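Local coordinates for protein BsaWI endonuclease (Geobacillus stearothermophilus, PDB 4ZSF) that probably cuts DNA as a PD-(D/E)XK-type restriction endonuclease, held here in a pre-specific complex with DNA, at residues A[9-14]-A[57-62]; A[35-40]-A[47-52]; A[181-186]-A[219-224]; A[186-191]-A[265-270]. One frame throughout, in Å; residues are numbered along the deposited sequence.

How the interactions relate
The four contacts form two pairs on opposite sides of the chain's centre. Interactions 1 and 2, with centres about 12 Å apart, build the N-terminal helical part: both use helix 49-65, T36 packs against T10 and Y11, and both touch the second subunit. Interactions 3 and 4, with centres about 5 Å apart, share F186 and belong to the nuclease core, where strands 188-193 and 222-226 are sheet neighbours and H221 bonds to S189. About 49 Å separates the centres of interactions 1 and 3. The side chains of H221 and W267 each lie about 10 Å from a bound calcium ion, beyond direct ligation, whereas interaction 1 comes within about 5 Å of the DNA at its nearest atom.

Interaction 1. Residues A[9-14]-A[57-62]; sequences STYAKI and YSAHMD
Y11 meets H60 and A59 where helix 3-22 leans on helix 49-65. The polar part is one short hydrogen bond, 2.7 Å between Y11 OH and H60 ND1 and somewhat bent at 153°. The hydroxyl arrives at the edge of the imidazole, close to its plane. Y11 OH also bonds R63 NE, three residues on from H60 in the same helix, so two groups of that helix grip this single oxygen. On the other side of the imidazole, H60 NE2 bonds S82 OG of the second subunit. With both ring nitrogens engaged, the imidazole is fixed in its rotation and relays the contact from Y11 to the neighbouring chain.

The aromatic part is a rim-to-rim meeting of the Y11 and H60 rings, with centroids 5.9 Å apart and planes almost perpendicular at 88°, neither lying over the face of the other. One face of the phenol instead rests on backbone, with H60 N 4.0 Å above the Y11 ring plane and toward its rim.

The apolar part lies nearer the ring's root. Y11 CG is anti to its N (chi1 169°), which extends the ring across to helix 49-65 and sets CD1 3.6 Å from A59 CB. The small methyl lets the backbones come close, with Y11 CA and A59 CA 6.5 Å apart. A32 of helix 25-43 also touches Y11. An aromatic side chain lying over a small residue and ending in a buried polar bond thus joins helices of an N-terminal helical bundle, beside the subunit interface.

Interaction 2. Residues A[35-40]-A[47-52]; sequences DTMISA and VEAAEI
I52 pushes its CG2 methyl between A40 and M37, and this is the tight part of the contact. I52 CG2 lies 3.5 Å from A40 CB and equally 3.5 Å from M37 SD, so one branch of the isoleucine is pinched by a methyl and a thioether. Its first torsion (chi1 -64°) places CG2 anti to the backbone N and directs the other branch toward the backbone of A40, where I52 CD1 comes 3.7 Å from A40 O. M37 starts beside the contact and then turns into it: the bend at chi2 (61°) brings SD and CE up to helix 49-65.

The two segments belong to consecutive helices, 25-43 and 49-65, and the contact joins them close to their short connecting loop. E48 occupies the N-cap position of the second helix, and its carbonyl oxygen receives both E51 N and I52 N. That first turn holds A49 and I52 on the face met by M37 and A40.

The methionine's end is looser between side chains: M37 CE keeps 4.0 Å from A49 CB, although it comes 3.5 Å from A49 O. M94 of the second subunit packs on M37, and L194 of the same subunit on A49. Cutting M37 back to an alanine would probably leave I52 CG2 covered by A40 alone within this pair and take from A49 and from M94 of the second subunit the side chain they pack on. On the outer side, E48 at the N-cap is exposed and E51 in the first turn partly so, their carboxylates carried away from the apolar seam.

Interaction 3. Residues A[181-186]-A[219-224]; sequences KAMEAF and GWHGMY
H221 ND1 takes a hydrogen bond from S189 N, and NE2 of the same imidazole bonds N264 O; the ring is thereby clamped at both nitrogens while M183 lies over its face. This is the PD-(D/E)XK nuclease core, where the end of helix 172-184 rests on the residues leading into strand 222-226. A backbone NH on one side and a carbonyl on the other are consistent with a proton on NE2.

Clamped in this way, the ring offers a flat seat to the thioether. M183 SD sits 3.6 Å from the centroid of the H221 ring and only 8° off the normal, a Met-aromatic contact over the face. M183 CG reaches the same face nearer the rim, 3.5 Å from H221 CE1. F263 meets the H221 ring edge-to-face. Replacing H221 with a phenylalanine is likely to leave S189 N and N264 O without these partners and the ring under M183 free to turn.

Past the histidine, M183 SD lies 3.7 Å from W220 C. A final bend in the methionine (chi3 -70°) then carries CE to G219, where M183 CE ends 3.5 Å from G219 O.

Interaction 4. Residues A[186-191]-A[265-270]; sequences FFWSVA and YEWKAG
W267 and W188 meet obliquely in a small, partly buried contact made by a few atoms of each indole. Followed outward from its backbone, W267 begins with a CB that points toward segment 186-191. With CG anti to the backbone N (chi1 -176°), the indole reaches toward W188 with its six-membered ring leading. On the five-membered ring, NE1 is directed elsewhere and bonds D255 OD2, which fixes how the indole is rolled. The six-membered ring makes the contact. W267 CE3 comes first, 4.1 Å from W188 CD1. W267 CZ3, the next atom, makes the nearest approach, 3.5 Å from W188 NE1 and 3.7 Å from W188 CD1. W267 CH2 at the far end still lies 4.0 Å from W188 NE1.

The two ring systems are steeply inclined, with planes at 81°, and the five-membered ring of W188 has its centroid 5.2 Å from that of the six-membered ring of W267. The pairing is oblique, and it rests on van der Waals contact. Each indole is also backed by its own segment: V190 CG1 lies 3.3 Å above the W188 plane, toward the rim, and A269 N lies over a face of W267. F263 stacks on W267.

W188 starts strand 188-193, held by backbone bonds to strand 155-165 and flanked on its other side by strand 222-226, whose Y224 it touches. Its indole also packs on A249 and A252, so the tryptophan pair sits between the central sheet, helix 243-258 and the C-terminal loop that follows that helix.

Interaction 1. Residues A[9-14]-A[57-62]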
# COMPACT_ATOMS: atom_id res chain seq x y z
N SER A 9 -26.50 -1.31 17.28
CA SER A 9 -27.28 -2.40 17.84
C SER A 9 -27.57 -3.43 16.76
O SER A 9 -27.56 -4.63 17.01
CB SER A 9 -28.58 -1.88 18.48
OG SER A 9 -29.52 -1.50 17.49
N THR A 10 -27.79 -2.96 15.54
CA THR A 10 -28.12 -3.85 14.43
C THR A 10 -26.91 -4.68 13.97
O THR A 10 -27.03 -5.90 13.73
CB THR A 10 -28.71 -3.05 13.26
OG1 THR A 10 -29.92 -2.38 13.72
CG2 THR A 10 -29.01 -3.94 12.05
N TYR A 11 -25.74 -4.03 13.88
CA TYR A 11 -24.50 -4.77 13.51
C TYR A 11 -24.28 -5.92 14.53
O TYR A 11 -23.99 -7.06 14.17
CB TYR A 11 -23.32 -3.83 13.50
CG TYR A 11 -22.00 -4.55 13.38
CD1 TYR A 11 -21.36 -4.98 14.53
CD2 TYR A 11 -21.44 -4.83 12.14
CE1 TYR A 11 -20.15 -5.67 14.47
CE2 TYR A 11 -20.22 -5.52 12.05
CZ TYR A 11 -19.61 -5.95 13.23
OH TYR A 11 -18.44 -6.63 13.20
N ALA A 12 -24.41 -5.59 15.81
CA ALA A 12 -24.17 -6.57 16.86
C ALA A 12 -25.16 -7.70 16.76
O ALA A 12 -24.78 -8.86 16.87
CB ALA A 12 -24.23 -5.92 18.26
N LYS A 13 -26.44 -7.39 16.51
CA LYS A 13 -27.46 -8.44 16.40
C LYS A 13 -27.23 -9.37 15.23
O LYS A 13 -27.31 -10.59 15.36
CB LYS A 13 -28.86 -7.82 16.26
CG LYS A 13 -29.98 -8.89 16.11
CD LYS A 13 -31.36 -8.22 16.13
CE LYS A 13 -32.48 -9.23 16.40
N ILE A 14 -26.97 -8.79 14.06
CA ILE A 14 -26.81 -9.59 12.86
C ILE A 14 -25.52 -10.39 12.98
O ILE A 14 -25.49 -11.57 12.60
CB ILE A 14 -26.80 -8.73 11.56
CG1 ILE A 14 -28.20 -8.02 11.38
CG2 ILE A 14 -26.42 -9.60 10.30
CD1 ILE A 14 -28.19 -7.01 10.25
N TYR A 57 -18.72 1.18 10.85
CA TYR A 57 -17.26 1.10 11.22
C TYR A 57 -17.07 1.11 12.74
O TYR A 57 -16.31 0.30 13.30
CB TYR A 57 -16.55 2.26 10.60
CG TYR A 57 -15.16 2.56 11.12
CD1 TYR A 57 -14.08 1.79 10.69
CD2 TYR A 57 -14.94 3.61 12.02
CE1 TYR A 57 -12.71 2.14 11.11
CE2 TYR A 57 -13.61 3.95 12.48
CZ TYR A 57 -12.53 3.21 12.00
OH TYR A 57 -11.26 3.61 12.44
N SER A 58 -17.75 2.05 13.40
CA SER A 58 -17.69 2.17 14.85
C SER A 58 -18.08 0.86 15.51
O SER A 58 -17.43 0.42 16.45
CB SER A 58 -18.61 3.29 15.35
OG SER A 58 -18.49 3.45 16.76
N ALA A 59 -19.15 0.23 15.00
CA ALA A 59 -19.67 -1.00 15.61
C ALA A 59 -18.66 -2.11 15.40
O ALA A 59 -18.38 -2.90 16.31
CB ALA A 59 -21.05 -1.38 14.99
N HIS A 60 -18.11 -2.17 14.20
CA HIS A 60 -17.18 -3.25 13.89
C HIS A 60 -15.92 -3.06 14.72
O HIS A 60 -15.39 -4.01 15.32
CB HIS A 60 -16.82 -3.29 12.39
CG HIS A 60 -15.83 -4.37 12.04
ND1 HIS A 60 -16.19 -5.71 11.95
CD2 HIS A 60 -14.50 -4.31 11.76
CE1 HIS A 60 -15.13 -6.42 11.60
NE2 HIS A 60 -14.09 -5.60 11.47
N MET A 61 -15.42 -1.83 14.75
CA MET A 61 -14.23 -1.58 15.60
C MET A 61 -14.45 -1.91 17.10
O MET A 61 -13.55 -2.44 17.75
CB MET A 61 -13.79 -0.11 15.48
CG MET A 61 -13.34 0.32 14.10
SD MET A 61 -11.79 -0.52 13.63
CE MET A 61 -10.62 0.42 14.66
N ASP A 62 -15.64 -1.60 17.65
CA ASP A 62 -15.97 -1.91 19.04
C ASP A 62 -15.95 -3.42 19.26
O ASP A 62 -15.42 -3.89 20.27
CB ASP A 62 -17.35 -1.34 19.44
CG ASP A 62 -17.61 -1.44 20.95
OD1 ASP A 62 -16.67 -1.65 21.75
OD2 ASP A 62 -18.78 -1.27 21.32

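Interaction 2. Residues A[35-40]-A[47-52]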
# COMPACT_ATOMS: atom_id res chain seq x y z
N ASP A 35 -25.61 -5.87 5.74
CA ASP A 35 -27.05 -5.79 6.07
C ASP A 35 -27.37 -4.65 7.00
O ASP A 35 -28.48 -4.09 6.97
CB ASP A 35 -27.51 -7.13 6.68
CG ASP A 35 -27.64 -8.26 5.62
OD1 ASP A 35 -27.33 -8.08 4.39
OD2 ASP A 35 -28.01 -9.36 6.07
N THR A 36 -26.39 -4.24 7.81
CA THR A 36 -26.64 -3.08 8.67
C THR A 36 -26.66 -1.83 7.78
O THR A 36 -27.50 -0.96 8.00
CB THR A 36 -25.60 -2.94 9.78
OG1 THR A 36 -25.67 -4.13 10.59
CG2 THR A 36 -25.89 -1.68 10.68
N MET A 37 -25.72 -1.73 6.83
CA MET A 37 -25.69 -0.57 5.90
C MET A 37 -27.06 -0.48 5.17
O MET A 37 -27.72 0.58 5.10
CB MET A 37 -24.53 -0.71 4.90
CG MET A 37 -24.42 0.47 3.91
SD MET A 37 -24.14 2.08 4.73
CE MET A 37 -23.41 2.90 3.31
N ILE A 38 -27.51 -1.60 4.63
CA ILE A 38 -28.77 -1.59 3.86
C ILE A 38 -29.94 -1.21 4.76
O ILE A 38 -30.73 -0.34 4.39
CB ILE A 38 -29.01 -2.97 3.19
CG1 ILE A 38 -28.00 -3.18 2.06
CG2 ILE A 38 -30.52 -3.07 2.63
CD1 ILE A 38 -28.03 -4.64 1.53
N SER A 39 -30.03 -1.84 5.93
CA SER A 39 -31.14 -1.65 6.87
C SER A 39 -31.22 -0.22 7.36
O SER A 39 -32.32 0.38 7.44
CB SER A 39 -30.98 -2.60 8.07
OG SER A 39 -32.21 -2.69 8.77
N ALA A 40 -30.06 0.33 7.68
CA ALA A 40 -29.99 1.71 8.20
C ALA A 40 -30.30 2.70 7.13
O ALA A 40 -30.90 3.75 7.42
CB ALA A 40 -28.58 2.00 8.78
N VAL A 47 -30.32 10.36 6.16
CA VAL A 47 -28.95 10.46 6.67
C VAL A 47 -27.95 10.13 5.56
O VAL A 47 -28.22 9.22 4.78
CB VAL A 47 -28.76 9.54 7.86
CG1 VAL A 47 -27.31 9.60 8.36
CG2 VAL A 47 -29.73 9.94 8.99
N GLU A 48 -26.83 10.83 5.47
CA GLU A 48 -25.86 10.64 4.37
C GLU A 48 -25.29 9.20 4.47
O GLU A 48 -24.97 8.77 5.55
CB GLU A 48 -24.76 11.68 4.43
CG GLU A 48 -25.16 13.02 3.80
CD GLU A 48 -24.17 14.16 4.08
OE1 GLU A 48 -23.18 13.92 4.81
OE2 GLU A 48 -24.38 15.30 3.57
N ALA A 49 -25.23 8.46 3.36
CA ALA A 49 -24.81 7.07 3.42
C ALA A 49 -23.40 6.97 4.03
O ALA A 49 -23.11 6.01 4.79
CB ALA A 49 -24.84 6.42 2.01
N ALA A 50 -22.55 7.98 3.78
CA ALA A 50 -21.20 7.96 4.36
C ALA A 50 -21.24 8.01 5.88
O ALA A 50 -20.37 7.42 6.53
CB ALA A 50 -20.37 9.12 3.82
N GLU A 51 -22.23 8.69 6.46
CA GLU A 51 -22.31 8.76 7.91
C GLU A 51 -22.76 7.41 8.50
O GLU A 51 -22.34 7.00 9.59
CB GLU A 51 -23.30 9.86 8.32
CG GLU A 51 -22.74 11.22 8.01
CD GLU A 51 -21.51 11.53 8.86
OE1 GLU A 51 -21.56 11.31 10.09
OE2 GLU A 51 -20.49 11.98 8.29
N ILE A 52 -23.72 6.79 7.84
CA ILE A 52 -24.09 5.43 8.21
C ILE A 52 -22.89 4.46 8.17
O ILE A 52 -22.67 3.65 9.11
CB ILE A 52 -25.22 4.96 7.28
CG1 ILE A 52 -26.43 5.88 7.55
CG2 ILE A 52 -25.60 3.53 7.62
CD1 ILE A 52 -27.65 5.45 6.78

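Interaction 3. Residues A[181-186]-A[219-224]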
# COMPACT_ATOMS: atom_id res chain seq x y z
N LYS A 181 17.95 -6.38 -10.38
CA LYS A 181 18.20 -5.44 -11.46
C LYS A 181 19.43 -4.55 -11.21
O LYS A 181 20.16 -4.24 -12.18
CB LYS A 181 16.94 -4.58 -11.70
CG LYS A 181 15.76 -5.39 -12.32
CD LYS A 181 16.26 -6.13 -13.52
CE LYS A 181 15.14 -6.63 -14.44
NZ LYS A 181 15.73 -6.93 -15.81
N ALA A 182 19.68 -4.14 -9.95
CA ALA A 182 20.86 -3.35 -9.60
C ALA A 182 22.11 -4.19 -9.84
O ALA A 182 23.11 -3.68 -10.37
CB ALA A 182 20.78 -2.88 -8.13
N MET A 183 22.06 -5.49 -9.50
CA MET A 183 23.23 -6.37 -9.76
C MET A 183 23.43 -6.52 -11.26
O MET A 183 24.57 -6.55 -11.73
CB MET A 183 23.03 -7.76 -9.08
CG MET A 183 22.93 -7.60 -7.55
SD MET A 183 23.12 -9.16 -6.66
CE MET A 183 21.60 -9.97 -7.12
N GLU A 184 22.33 -6.63 -12.02
CA GLU A 184 22.44 -6.67 -13.47
C GLU A 184 23.06 -5.40 -14.08
O GLU A 184 23.66 -5.46 -15.18
CB GLU A 184 21.08 -6.86 -14.11
CG GLU A 184 20.67 -8.25 -14.19
CD GLU A 184 19.28 -8.33 -14.84
OE1 GLU A 184 18.98 -7.49 -15.74
OE2 GLU A 184 18.50 -9.21 -14.41
N ALA A 185 22.87 -4.29 -13.38
CA ALA A 185 23.42 -2.98 -13.77
C ALA A 185 24.81 -2.73 -13.25
O ALA A 185 25.34 -1.65 -13.44
CB ALA A 185 22.51 -1.86 -13.28
N PHE A 186 25.38 -3.75 -12.62
CA PHE A 186 26.75 -3.74 -12.09
C PHE A 186 26.90 -2.69 -11.00
O PHE A 186 27.90 -1.95 -10.95
CB PHE A 186 27.80 -3.52 -13.20
CG PHE A 186 27.73 -4.56 -14.29
CD1 PHE A 186 28.44 -5.78 -14.18
CD2 PHE A 186 26.95 -4.33 -15.41
CE1 PHE A 186 28.38 -6.72 -15.19
CE2 PHE A 186 26.85 -5.29 -16.41
CZ PHE A 186 27.61 -6.48 -16.34
N GLY A 219 19.64 -12.97 -4.20
CA GLY A 219 18.80 -11.81 -4.49
C GLY A 219 19.54 -10.51 -4.22
O GLY A 219 19.14 -9.41 -4.69
N TRP A 220 20.66 -10.63 -3.48
CA TRP A 220 21.53 -9.52 -3.05
C TRP A 220 22.97 -9.99 -3.07
O TRP A 220 23.21 -11.18 -3.01
CB TRP A 220 21.22 -9.00 -1.61
CG TRP A 220 19.85 -8.31 -1.49
CD1 TRP A 220 19.62 -6.96 -1.53
CD2 TRP A 220 18.58 -8.94 -1.32
NE1 TRP A 220 18.29 -6.73 -1.43
CE2 TRP A 220 17.62 -7.92 -1.27
CE3 TRP A 220 18.16 -10.28 -1.21
CZ2 TRP A 220 16.25 -8.18 -1.15
CZ3 TRP A 220 16.78 -10.54 -1.06
CH2 TRP A 220 15.85 -9.49 -1.03
N HIS A 221 23.92 -9.05 -3.08
CA HIS A 221 25.31 -9.38 -2.83
C HIS A 221 25.50 -9.74 -1.38
O HIS A 221 26.33 -10.60 -1.03
CB HIS A 221 26.24 -8.19 -3.21
CG HIS A 221 26.35 -8.03 -4.69
ND1 HIS A 221 26.00 -6.88 -5.35
CD2 HIS A 221 26.76 -8.90 -5.65
CE1 HIS A 221 26.21 -7.02 -6.64
NE2 HIS A 221 26.65 -8.25 -6.86
N GLY A 222 24.75 -9.06 -0.53
CA GLY A 222 24.93 -9.26 0.90
C GLY A 222 23.70 -8.70 1.63
O GLY A 222 23.10 -7.71 1.20
N MET A 223 23.37 -9.35 2.73
CA MET A 223 22.28 -8.96 3.60
C MET A 223 22.92 -8.79 4.98
O MET A 223 23.65 -9.70 5.42
CB MET A 223 21.19 -10.05 3.58
CG MET A 223 20.19 -9.93 4.69
SD MET A 223 19.04 -8.57 4.36
CE MET A 223 18.09 -9.23 2.98
N TYR A 224 22.72 -7.63 5.61
CA TYR A 224 23.38 -7.35 6.92
C TYR A 224 22.31 -7.26 7.95
O TYR A 224 21.43 -6.41 7.80
CB TYR A 224 24.20 -6.04 6.84
CG TYR A 224 25.24 -6.23 5.77
CD1 TYR A 224 24.95 -5.99 4.45
CD2 TYR A 224 26.49 -6.73 6.09
CE1 TYR A 224 25.88 -6.24 3.41
CE2 TYR A 224 27.45 -6.96 5.11
CZ TYR A 224 27.15 -6.69 3.76
OH TYR A 224 28.09 -7.00 2.78

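Interaction 4. Residues A[186-191]-A[265-270]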
# COMPACT_ATOMS: atom_id res chain seq x y z
N PHE A 186 25.38 -3.75 -12.62
CA PHE A 186 26.75 -3.74 -12.09
C PHE A 186 26.90 -2.69 -11.00
O PHE A 186 27.90 -1.95 -10.95
CB PHE A 186 27.80 -3.52 -13.20
CG PHE A 186 27.73 -4.56 -14.29
CD1 PHE A 186 28.44 -5.78 -14.18
CD2 PHE A 186 26.95 -4.33 -15.41
CE1 PHE A 186 28.38 -6.72 -15.19
CE2 PHE A 186 26.85 -5.29 -16.41
CZ PHE A 186 27.61 -6.48 -16.34
N PHE A 187 25.97 -2.73 -10.04
CA PHE A 187 26.17 -2.02 -8.76
C PHE A 187 26.20 -3.05 -7.62
O PHE A 187 25.52 -4.09 -7.70
CB PHE A 187 25.05 -1.04 -8.49
CG PHE A 187 25.06 0.16 -9.44
CD1 PHE A 187 24.37 0.12 -10.66
CD2 PHE A 187 25.78 1.31 -9.10
CE1 PHE A 187 24.40 1.24 -11.54
CE2 PHE A 187 25.79 2.41 -9.97
CZ PHE A 187 25.13 2.37 -11.16
N TRP A 188 26.92 -2.70 -6.55
CA TRP A 188 26.79 -3.46 -5.29
C TRP A 188 25.38 -3.33 -4.80
O TRP A 188 24.87 -2.21 -4.72
CB TRP A 188 27.76 -2.87 -4.30
CG TRP A 188 27.97 -3.68 -3.06
CD1 TRP A 188 28.09 -5.06 -2.95
CD2 TRP A 188 28.14 -3.14 -1.74
NE1 TRP A 188 28.36 -5.37 -1.63
CE2 TRP A 188 28.39 -4.22 -0.88
CE3 TRP A 188 28.12 -1.83 -1.21
CZ2 TRP A 188 28.63 -4.03 0.50
CZ3 TRP A 188 28.35 -1.64 0.14
CH2 TRP A 188 28.55 -2.74 1.00
N SER A 189 24.72 -4.43 -4.47
CA SER A 189 23.33 -4.32 -4.06
C SER A 189 23.15 -5.02 -2.73
O SER A 189 23.32 -6.24 -2.64
CB SER A 189 22.37 -4.92 -5.11
OG SER A 189 21.03 -4.77 -4.67
N VAL A 190 22.85 -4.27 -1.69
CA VAL A 190 22.75 -4.92 -0.39
C VAL A 190 21.54 -4.50 0.40
O VAL A 190 20.83 -3.55 0.02
CB VAL A 190 24.03 -4.65 0.49
CG1 VAL A 190 25.26 -5.27 -0.18
CG2 VAL A 190 24.20 -3.14 0.70
N ALA A 191 21.27 -5.24 1.49
CA ALA A 191 20.12 -4.88 2.33
C ALA A 191 20.60 -4.85 3.77
O ALA A 191 21.48 -5.66 4.14
CB ALA A 191 19.04 -5.87 2.19
N TYR A 265 25.64 -10.57 -10.26
CA TYR A 265 25.16 -11.24 -9.05
C TYR A 265 26.19 -12.19 -8.43
O TYR A 265 26.08 -12.51 -7.26
CB TYR A 265 23.81 -11.99 -9.37
CG TYR A 265 24.03 -13.22 -10.22
CD1 TYR A 265 24.32 -14.44 -9.61
CD2 TYR A 265 24.04 -13.16 -11.64
CE1 TYR A 265 24.55 -15.59 -10.37
CE2 TYR A 265 24.29 -14.34 -12.40
CZ TYR A 265 24.55 -15.52 -11.73
OH TYR A 265 24.79 -16.67 -12.43
N GLU A 266 27.18 -12.67 -9.20
CA GLU A 266 28.10 -13.67 -8.70
C GLU A 266 29.08 -13.09 -7.70
O GLU A 266 29.65 -13.83 -6.87
CB GLU A 266 28.90 -14.31 -9.86
CG GLU A 266 28.00 -15.04 -10.83
CD GLU A 266 28.83 -15.62 -11.96
OE1 GLU A 266 29.41 -16.72 -11.76
OE2 GLU A 266 28.88 -15.00 -13.04
N TRP A 267 29.28 -11.78 -7.76
CA TRP A 267 30.28 -11.14 -6.89
C TRP A 267 29.95 -11.44 -5.42
O TRP A 267 28.80 -11.39 -4.99
CB TRP A 267 30.32 -9.63 -7.11
CG TRP A 267 31.41 -8.93 -6.29
CD1 TRP A 267 32.70 -8.67 -6.72
CD2 TRP A 267 31.33 -8.45 -4.95
NE1 TRP A 267 33.41 -8.03 -5.72
CE2 TRP A 267 32.58 -7.88 -4.62
CE3 TRP A 267 30.29 -8.41 -3.99
CZ2 TRP A 267 32.86 -7.28 -3.36
CZ3 TRP A 267 30.56 -7.80 -2.71
CH2 TRP A 267 31.82 -7.24 -2.43
N LYS A 268 30.97 -11.77 -4.64
CA LYS A 268 30.74 -11.94 -3.22
C LYS A 268 31.96 -11.42 -2.45
O LYS A 268 33.07 -11.61 -2.92
CB LYS A 268 30.49 -13.44 -2.93
CG LYS A 268 30.31 -13.70 -1.42
CD LYS A 268 29.83 -15.14 -1.12
CE LYS A 268 30.01 -15.53 0.40
NZ LYS A 268 29.74 -16.99 0.63
N ALA A 269 31.76 -10.79 -1.29
CA ALA A 269 32.85 -10.24 -0.51
C ALA A 269 33.75 -11.34 0.04
O ALA A 269 33.27 -12.44 0.33
CB ALA A 269 32.29 -9.42 0.64
N GLY A 270 35.05 -11.05 0.18
CA GLY A 270 35.92 -11.89 0.97
C GLY A 270 36.40 -13.14 0.29
O GLY A 270 36.85 -14.08 0.99